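Local coordinates for protein insulinase family protease (Yersinia pestis, PDB 3GO9) that belongs to the insulinase (M16) peptidase family but lacks the complete zinc-binding HXXEH motif and may be catalytically inactive, with no established function, at residues L74-A78 and N141-S145; W273-W277 and Q326-I332; R291-A295 and E426-L431. One frame throughout, in Å; residues are numbered along the deposited sequence. Where two conformers were deposited one is given.

Contact 1: residues L74-A78 and N141-S145; sequences LPRLA and NLAVS
L142 reaches from the loop after helix 125-140 to L74 and A78 on helix 70-80. In active M16 peptidases the corresponding helix carries the zinc-binding HXXEH motif. Here P75 and R76 replace its glutamate and second histidine, and H72 binds a zinc ion with D158 and I160. The contact is largely apolar. L142 forks at its tip. CD1 of L142 lies 3.7 Å from CB of A78, and CD2 of L142 lies 3.6 Å from CD2 of L74. With CG anti to the backbone N (chi1 -176°), the fork extends toward the helix, and the L74 and L142 side chains cross at about a right angle. L77 uses one methyl: its CD1 is 3.9 Å from CG2 of V144 and 4.1 Å from CG1. L199 of helix 196-206 touches L74 and V144, while V149 and A152 of helix 146-153 touch L77. No hydrogen bond joins the two segments. Two backbone atoms of the loop bond elsewhere: L142 N to Y203 OH, and A143 O to T148 OG1. A143 is the centre of an inverse gamma turn, and its O sits 3.9 Å from CB of L77.

Contact 2: residues W273-W277 and Q326-I332; sequences WDTPW and QRAQCAI
R327 grips the carboxylate of D274 side-on with two nitrogens. NE of R327 gives a nearly straight bond to OD1 of D274 (2.9 Å, 174°), on the syn side, somewhat out of the carboxylate plane. NH2 of R327 meets OD2 of D274 at 2.7 Å from above that plane. The two flat groups are 32° apart. The arginine chain bends at chi2 and chi3, folding its guanidinium over the neighbouring strand. One face then lies over C of T275 and N of P276. D274 has further partners in R175 NH2 and L252 N. The backbones form a ladder. T275 and A328 bond in both directions, as do W273 and C330, and W277 N reaches Q326 O at 2.9 Å. A water bonded to T275 OG1 donates to A328 O. CZ3 of W273 touches CD1 of I332 at 4.0 Å, and CE3 of W277 lies 4.2 Å from CB of A328. The indole nitrogens bond elsewhere, W273 to Q437 O and W277 to G402 O. C330 forms a disulfide with C321 on strand 316-324. This is an antiparallel strand pair within a five-stranded mixed sheet, in the M16 inactive domain.

Contact 3: residues R291-A295 and E426-L431; sequences RSDLA and ELNREL
A295 and L431 come together where segments 291-295 and 426-431 cross at -77°, their axes 9.0 Å apart at closest approach. A295 is small enough to let three side chains close in. CG of E430 lies 3.5 Å from CB of A295, CD1 of L427 lies 4.0 Å from the same CB of A295, and CD2 of L431 rests 3.3 Å from O of A295. S292 OG donates to OE2 of E430 at 2.8 Å, from 59° above the carboxylate plane. E430 reaches it with CG anti to the backbone N (chi1 -178°) and a bend at chi2. A water links S292 OG to the other oxygen, OE1 of E430. R291 was modelled in two conformers, so its contact with E426 is less certain. In the conformer described, CB of E426 lies 3.8 Å from the guanidinium plane of R291, over its centre, and the carboxylate stacks on it. There NH2 of R291 is 3.6 Å from OE2 of E426, a salt bridge of charges alone. OE1 of E426 accepts a bond from T423 N. The crossing joins helix 283-309 to helix 424-435. Helix 362-377 covers its apolar side, where L368 touches both L294 and L427.

Contact 1 lies on the opposite side of the chain's centre from the other two, about 50 Å from contact 3 between centres. It is buried and apolar. Contact 2 is at the surface and depends on backbone bonds and a charged pair. Contact 3 is partly buried and mixes both styles: leucines and an alanine on one side, charged and hydroxyl groups on the other. The elements also differ: helix against loop, strand against strand, helix against helix. Contacts 2 and 3 are neighbours, about 7 Å apart at their nearest atoms, and strand 267-276 is followed in the chain by helix 283-309. Contact 1 belongs to the M16 peptidase domain, contact 2 and segment 291-295 to the inactive domain.

Contact 1: residues L74-A78 and N141-S145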
loop_
_atom_site.group_PDB
_atom_site.type_symbol
_atom_site.label_atom_id
_atom_site.label_comp_id
_atom_site.label_asym_id
_atom_site.label_seq_id
_atom_site.Cartn_x
_atom_site.Cartn_y
_atom_site.Cartn_z
ATOM N N LEU A 74 18.979 -5.976 -10.206
ATOM C CA LEU A 74 19.978 -5.411 -9.291
ATOM C C LEU A 74 19.873 -6.010 -7.895
ATOM O O LEU A 74 20.879 -6.409 -7.351
ATOM C CB LEU A 74 19.918 -3.876 -9.263
ATOM C CG LEU A 74 20.265 -3.094 -10.530
ATOM C CD1 LEU A 74 19.966 -1.578 -10.367
ATOM C CD2 LEU A 74 21.724 -3.366 -10.909
ATOM N N PRO A 75 18.671 -6.063 -7.288
ATOM C CA PRO A 75 18.676 -6.591 -5.941
ATOM C C PRO A 75 19.049 -8.051 -5.837
ATOM O O PRO A 75 19.563 -8.467 -4.775
ATOM C CB PRO A 75 17.231 -6.358 -5.457
ATOM C CG PRO A 75 16.491 -5.931 -6.600
ATOM C CD PRO A 75 17.357 -5.510 -7.660
ATOM N N ARG A 76 18.829 -8.838 -6.901
ATOM C CA ARG A 76 19.244 -10.228 -6.844
ATOM C C ARG A 76 20.793 -10.324 -6.749
ATOM O O ARG A 76 21.361 -11.214 -6.100
ATOM C CB ARG A 76 18.737 -10.971 -8.078
ATOM C CG ARG A 76 18.783 -12.485 -7.840
ATOM C CD ARG A 76 18.344 -13.239 -9.071
ATOM N NE ARG A 76 16.941 -13.067 -9.441
ATOM C CZ ARG A 76 16.340 -13.869 -10.317
ATOM N NH1 ARG A 76 17.025 -14.856 -10.891
ATOM N NH2 ARG A 76 15.064 -13.680 -10.662
ATOM N N LEU A 77 21.482 -9.396 -7.390
ATOM C CA LEU A 77 22.948 -9.337 -7.309
ATOM C C LEU A 77 23.440 -9.192 -5.836
ATOM O O LEU A 77 24.394 -9.869 -5.443
ATOM C CB LEU A 77 23.514 -8.232 -8.219
ATOM C CG LEU A 77 23.128 -8.329 -9.655
ATOM C CD1 LEU A 77 23.771 -7.113 -10.427
ATOM C CD2 LEU A 77 23.526 -9.664 -10.330
ATOM N N ALA A 78 22.772 -8.320 -5.094
ATOM C CA ALA A 78 23.055 -8.001 -3.728
ATOM C C ALA A 78 22.926 -9.247 -2.827
ATOM O O ALA A 78 23.537 -9.303 -1.751
ATOM C CB ALA A 78 22.130 -6.832 -3.202
ATOM N N ASN A 141 27.860 0.264 -3.580
ATOM C CA ASN A 141 28.972 -0.578 -4.057
ATOM C C ASN A 141 28.477 -1.955 -4.498
ATOM O O ASN A 141 29.114 -2.972 -4.280
ATOM C CB ASN A 141 30.035 -0.719 -2.971
ATOM C CG ASN A 141 31.380 -1.234 -3.500
ATOM O OD1 ASN A 141 31.726 -1.052 -4.645
ATOM N ND2 ASN A 141 32.115 -1.944 -2.642
ATOM N N LEU A 142 27.356 -1.955 -5.172
ATOM C CA LEU A 142 26.701 -3.213 -5.617
ATOM C C LEU A 142 27.663 -4.035 -6.481
ATOM O O LEU A 142 28.386 -3.479 -7.306
ATOM C CB LEU A 142 25.418 -2.890 -6.386
ATOM C CG LEU A 142 24.585 -4.095 -6.814
ATOM C CD1 LEU A 142 24.015 -4.774 -5.589
ATOM C CD2 LEU A 142 23.438 -3.676 -7.796
ATOM N N ALA A 143 27.691 -5.354 -6.257
ATOM C CA ALA A 143 28.620 -6.243 -6.924
ATOM C C ALA A 143 28.057 -6.621 -8.289
ATOM O O ALA A 143 27.320 -7.571 -8.423
ATOM C CB ALA A 143 28.907 -7.518 -6.039
ATOM N N VAL A 144 28.364 -5.818 -9.297
ATOM C CA VAL A 144 27.813 -6.002 -10.625
ATOM C C VAL A 144 28.986 -6.443 -11.509
ATOM O O VAL A 144 29.866 -5.664 -11.833
ATOM C CB VAL A 144 27.193 -4.687 -11.172
ATOM C CG1 VAL A 144 26.530 -4.954 -12.549
ATOM C CG2 VAL A 144 26.179 -4.098 -10.170
ATOM N N SER A 145 29.020 -7.716 -11.826
ATOM C CA SER A 145 30.074 -8.253 -12.651
ATOM C C SER A 145 29.541 -9.356 -13.501
ATOM O O SER A 145 28.423 -9.829 -13.291
ATOM C CB SER A 145 31.191 -8.794 -11.758
ATOM O OG SER A 145 30.751 -9.946 -11.051
#

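Contact 2: residues W273-W277 and Q326-I332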
loop_
_atom_site.group_PDB
_atom_site.type_symbol
_atom_site.label_atom_id
_atom_site.label_comp_id
_atom_site.label_asym_id
_atom_site.label_seq_id
_atom_site.Cartn_x
_atom_site.Cartn_y
_atom_site.Cartn_z
ATOM N N TRP A 273 -15.666 1.699 -7.418
ATOM C CA TRP A 273 -15.591 3.142 -7.659
ATOM C C TRP A 273 -14.110 3.564 -7.635
ATOM O O TRP A 273 -13.340 3.128 -6.769
ATOM C CB TRP A 273 -16.345 3.898 -6.567
ATOM C CG TRP A 273 -17.818 3.711 -6.559
ATOM C CD1 TRP A 273 -18.733 4.556 -7.102
ATOM C CD2 TRP A 273 -18.565 2.633 -5.974
ATOM N NE1 TRP A 273 -20.010 4.076 -6.911
ATOM C CE2 TRP A 273 -19.935 2.895 -6.219
ATOM C CE3 TRP A 273 -18.218 1.441 -5.318
ATOM C CZ2 TRP A 273 -20.960 2.029 -5.794
ATOM C CZ3 TRP A 273 -19.252 0.571 -4.902
ATOM C CH2 TRP A 273 -20.607 0.891 -5.141
ATOM N N ASP A 274 -13.710 4.430 -8.572
ATOM C CA ASP A 274 -12.341 4.813 -8.753
ATOM C C ASP A 274 -12.377 6.333 -8.936
ATOM O O ASP A 274 -13.202 6.838 -9.706
ATOM C CB ASP A 274 -11.797 4.117 -9.987
ATOM C CG ASP A 274 -10.654 4.881 -10.627
ATOM O OD1 ASP A 274 -9.536 4.756 -10.113
ATOM O OD2 ASP A 274 -10.895 5.577 -11.632
ATOM N N THR A 275 -11.616 7.049 -8.138
ATOM C CA THR A 275 -11.627 8.527 -8.199
ATOM C C THR A 275 -10.230 9.066 -7.919
ATOM O O THR A 275 -9.402 8.357 -7.366
ATOM C CB THR A 275 -12.579 9.119 -7.140
ATOM O OG1 THR A 275 -12.148 8.682 -5.857
ATOM C CG2 THR A 275 -14.004 8.683 -7.379
ATOM N N PRO A 276 -9.946 10.309 -8.337
ATOM C CA PRO A 276 -8.643 10.866 -8.021
ATOM C C PRO A 276 -8.493 11.044 -6.516
ATOM O O PRO A 276 -9.456 11.442 -5.875
ATOM C CB PRO A 276 -8.679 12.258 -8.660
ATOM C CG PRO A 276 -9.799 12.281 -9.580
ATOM C CD PRO A 276 -10.729 11.172 -9.241
ATOM N N TRP A 277 -7.302 10.758 -5.977
ATOM C CA TRP A 277 -7.008 10.957 -4.562
ATOM C C TRP A 277 -6.392 12.312 -4.386
ATOM O O TRP A 277 -5.466 12.662 -5.097
ATOM C CB TRP A 277 -6.023 9.934 -4.066
ATOM C CG TRP A 277 -5.542 10.178 -2.686
ATOM C CD1 TRP A 277 -4.285 10.528 -2.328
ATOM C CD2 TRP A 277 -6.294 10.070 -1.453
ATOM N NE1 TRP A 277 -4.198 10.673 -0.967
ATOM C CE2 TRP A 277 -5.406 10.386 -0.401
ATOM C CE3 TRP A 277 -7.611 9.717 -1.140
ATOM C CZ2 TRP A 277 -5.775 10.362 0.947
ATOM C CZ3 TRP A 277 -7.992 9.725 0.205
ATOM C CH2 TRP A 277 -7.062 10.033 1.239
ATOM N N GLN A 326 -2.249 7.532 -6.976
ATOM C CA GLN A 326 -2.970 8.801 -6.889
ATOM C C GLN A 326 -4.469 8.605 -7.168
ATOM O O GLN A 326 -5.155 9.587 -7.499
ATOM C CB GLN A 326 -2.348 9.875 -7.815
ATOM C CG GLN A 326 -0.840 10.115 -7.556
ATOM C CD GLN A 326 -0.097 10.951 -8.645
ATOM O OE1 GLN A 326 1.079 11.281 -8.469
ATOM N NE2 GLN A 326 -0.769 11.274 -9.758
ATOM N N ARG A 327 -4.950 7.350 -7.095
ATOM C CA ARG A 327 -6.403 7.060 -7.229
ATOM C C ARG A 327 -6.926 6.433 -5.960
ATOM O O ARG A 327 -6.232 5.663 -5.331
ATOM C CB ARG A 327 -6.727 6.060 -8.343
ATOM C CG ARG A 327 -5.932 6.150 -9.590
ATOM C CD ARG A 327 -6.442 7.095 -10.564
ATOM N NE ARG A 327 -7.895 7.067 -10.816
ATOM C CZ ARG A 327 -8.560 8.112 -11.317
ATOM N NH1 ARG A 327 -7.908 9.232 -11.636
ATOM N NH2 ARG A 327 -9.872 8.060 -11.496
ATOM N N ALA A 328 -8.166 6.736 -5.609
ATOM C CA ALA A 328 -8.852 6.058 -4.490
ATOM C C ALA A 328 -9.744 5.011 -5.141
ATOM O O ALA A 328 -10.515 5.365 -6.052
ATOM C CB ALA A 328 -9.696 7.036 -3.672
ATOM N N GLN A 329 -9.628 3.748 -4.712
ATOM C CA GLN A 329 -10.440 2.665 -5.264
ATOM C C GLN A 329 -11.240 2.057 -4.116
ATOM O O GLN A 329 -10.660 1.676 -3.089
ATOM C CB GLN A 329 -9.571 1.620 -5.928
ATOM C CG GLN A 329 -10.353 0.496 -6.575
ATOM C CD GLN A 329 -9.422 -0.581 -7.111
ATOM O OE1 GLN A 329 -9.133 -1.572 -6.429
ATOM N NE2 GLN A 329 -8.929 -0.382 -8.327
ATOM N N CYS A 330 -12.554 1.987 -4.259
ATOM C CA CYS A 330 -13.321 1.379 -3.192
ATOM C C CYS A 330 -14.177 0.267 -3.950
ATOM O O CYS A 330 -14.742 0.482 -5.029
ATOM C CB CYS A 330 -13.972 2.483 -2.213
ATOM S SG CYS A 330 -12.839 3.582 -0.785
ATOM N N ALA A 331 -14.183 -0.932 -3.393
ATOM C CA ALA A 331 -14.852 -2.069 -4.015
ATOM C C ALA A 331 -15.671 -2.898 -3.025
ATOM O O ALA A 331 -15.218 -3.150 -1.902
ATOM C CB ALA A 331 -13.818 -2.998 -4.686
ATOM N N ILE A 332 -16.830 -3.357 -3.480
ATOM C CA ILE A 332 -17.621 -4.414 -2.828
ATOM C C ILE A 332 -17.482 -5.627 -3.684
ATOM O O ILE A 332 -17.834 -5.623 -4.856
ATOM C CB ILE A 332 -19.115 -4.050 -2.704
ATOM C CG1 ILE A 332 -19.214 -2.698 -2.035
ATOM C CG2 ILE A 332 -19.871 -5.226 -2.058
ATOM C CD1 ILE A 332 -20.581 -2.038 -2.105
HETATM O O HOH W 1 -13.258 5.861 -4.909
#

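Contact 3: residues R291-A295 and E426-L431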
loop_
_atom_site.group_PDB
_atom_site.type_symbol
_atom_site.label_atom_id
_atom_site.label_comp_id
_atom_site.label_asym_id
_atom_site.label_seq_id
_atom_site.Cartn_x
_atom_site.Cartn_y
_atom_site.Cartn_z
ATOM N N ARG A 291 -15.668 11.382 7.010
ATOM C CA ARG A 291 -17.103 11.243 6.738
ATOM C C ARG A 291 -17.300 10.265 5.592
ATOM O O ARG A 291 -18.203 9.383 5.641
ATOM C CB ARG A 291 -17.770 12.559 6.388
ATOM C CG ARG A 291 -19.284 12.434 6.372
ATOM C CD ARG A 291 -20.003 13.704 6.056
ATOM N NE ARG A 291 -19.883 14.682 7.141
ATOM C CZ ARG A 291 -20.447 15.901 7.117
ATOM N NH1 ARG A 291 -21.164 16.305 6.075
ATOM N NH2 ARG A 291 -20.271 16.725 8.138
ATOM N N SER A 292 -16.472 10.406 4.570
ATOM C CA SER A 292 -16.565 9.549 3.381
ATOM C C SER A 292 -16.213 8.108 3.738
ATOM O O SER A 292 -16.961 7.164 3.377
ATOM C CB SER A 292 -15.634 10.060 2.315
ATOM O OG SER A 292 -16.169 11.252 1.803
ATOM N N ASP A 293 -15.101 7.920 4.448
ATOM C CA ASP A 293 -14.651 6.590 4.905
ATOM C C ASP A 293 -15.722 5.912 5.763
ATOM O O ASP A 293 -15.990 4.721 5.613
ATOM C CB ASP A 293 -13.354 6.784 5.700
ATOM C CG ASP A 293 -12.882 5.538 6.467
ATOM O OD1 ASP A 293 -12.512 4.560 5.830
ATOM O OD2 ASP A 293 -12.785 5.596 7.732
ATOM N N LEU A 294 -16.329 6.671 6.680
ATOM C CA LEU A 294 -17.299 6.079 7.595
ATOM C C LEU A 294 -18.583 5.658 6.847
ATOM O O LEU A 294 -19.191 4.647 7.233
ATOM C CB LEU A 294 -17.581 6.971 8.789
ATOM C CG LEU A 294 -18.527 6.388 9.837
ATOM C CD1 LEU A 294 -18.008 5.092 10.419
ATOM C CD2 LEU A 294 -18.769 7.426 10.933
ATOM N N ALA A 295 -19.002 6.444 5.860
ATOM C CA ALA A 295 -20.167 6.076 5.015
ATOM C C ALA A 295 -19.882 4.734 4.318
ATOM O O ALA A 295 -20.719 3.854 4.300
ATOM C CB ALA A 295 -20.455 7.147 3.995
ATOM N N GLU A 426 -26.056 13.834 8.224
ATOM C CA GLU A 426 -24.770 14.035 7.554
ATOM C C GLU A 426 -24.275 12.727 7.004
ATOM O O GLU A 426 -23.859 12.651 5.810
ATOM C CB GLU A 426 -23.748 14.641 8.505
ATOM C CG GLU A 426 -24.012 16.079 8.864
ATOM C CD GLU A 426 -23.137 16.628 10.007
ATOM O OE1 GLU A 426 -22.599 15.877 10.853
ATOM O OE2 GLU A 426 -23.029 17.864 10.085
ATOM N N LEU A 427 -24.300 11.690 7.842
ATOM C CA LEU A 427 -23.815 10.380 7.351
ATOM C C LEU A 427 -24.740 9.886 6.211
ATOM O O LEU A 427 -24.270 9.376 5.220
ATOM C CB LEU A 427 -23.734 9.341 8.463
ATOM C CG LEU A 427 -22.959 8.059 8.070
ATOM C CD1 LEU A 427 -21.534 8.371 7.633
ATOM C CD2 LEU A 427 -22.870 7.025 9.159
ATOM N N ASN A 428 -26.052 10.025 6.363
ATOM C CA ASN A 428 -26.958 9.588 5.280
ATOM C C ASN A 428 -26.804 10.375 3.975
ATOM O O ASN A 428 -26.941 9.820 2.873
ATOM C CB ASN A 428 -28.413 9.607 5.789
ATOM C CG ASN A 428 -28.731 8.421 6.638
ATOM O OD1 ASN A 428 -27.932 7.499 6.718
ATOM N ND2 ASN A 428 -29.908 8.432 7.305
ATOM N N ARG A 429 -26.552 11.678 4.060
ATOM C CA ARG A 429 -26.257 12.453 2.860
ATOM C C ARG A 429 -25.016 11.945 2.145
ATOM O O ARG A 429 -25.029 11.859 0.926
ATOM C CB ARG A 429 -26.096 13.927 3.185
ATOM C CG ARG A 429 -25.724 14.803 2.012
ATOM C CD ARG A 429 -26.794 14.802 0.938
ATOM N NE ARG A 429 -28.081 15.335 1.458
ATOM C CZ ARG A 429 -29.229 15.423 0.778
ATOM N NH1 ARG A 429 -29.340 15.037 -0.490
ATOM N NH2 ARG A 429 -30.300 15.948 1.390
ATOM N N GLU A 430 -23.967 11.655 2.916
ATOM C CA GLU A 430 -22.693 11.115 2.381
ATOM C C GLU A 430 -22.983 9.765 1.692
ATOM O O GLU A 430 -22.574 9.531 0.536
ATOM C CB GLU A 430 -21.695 10.974 3.517
ATOM C CG GLU A 430 -20.341 10.493 3.126
ATOM C CD GLU A 430 -19.565 11.445 2.260
ATOM O OE1 GLU A 430 -19.601 12.654 2.524
ATOM O OE2 GLU A 430 -18.876 10.957 1.314
ATOM N N LEU A 431 -23.768 8.930 2.335
ATOM C CA LEU A 431 -24.164 7.658 1.720
ATOM C C LEU A 431 -24.892 7.873 0.394
ATOM O O LEU A 431 -24.622 7.174 -0.611
ATOM C CB LEU A 431 -25.057 6.842 2.668
ATOM C CG LEU A 431 -24.405 5.978 3.705
ATOM C CD1 LEU A 431 -25.455 5.553 4.732
ATOM C CD2 LEU A 431 -23.688 4.771 3.052
HETATM O O HOH W 2 -20.146 16.719 11.427
HETATM O O HOH W 3 -17.189 13.978 3.114
#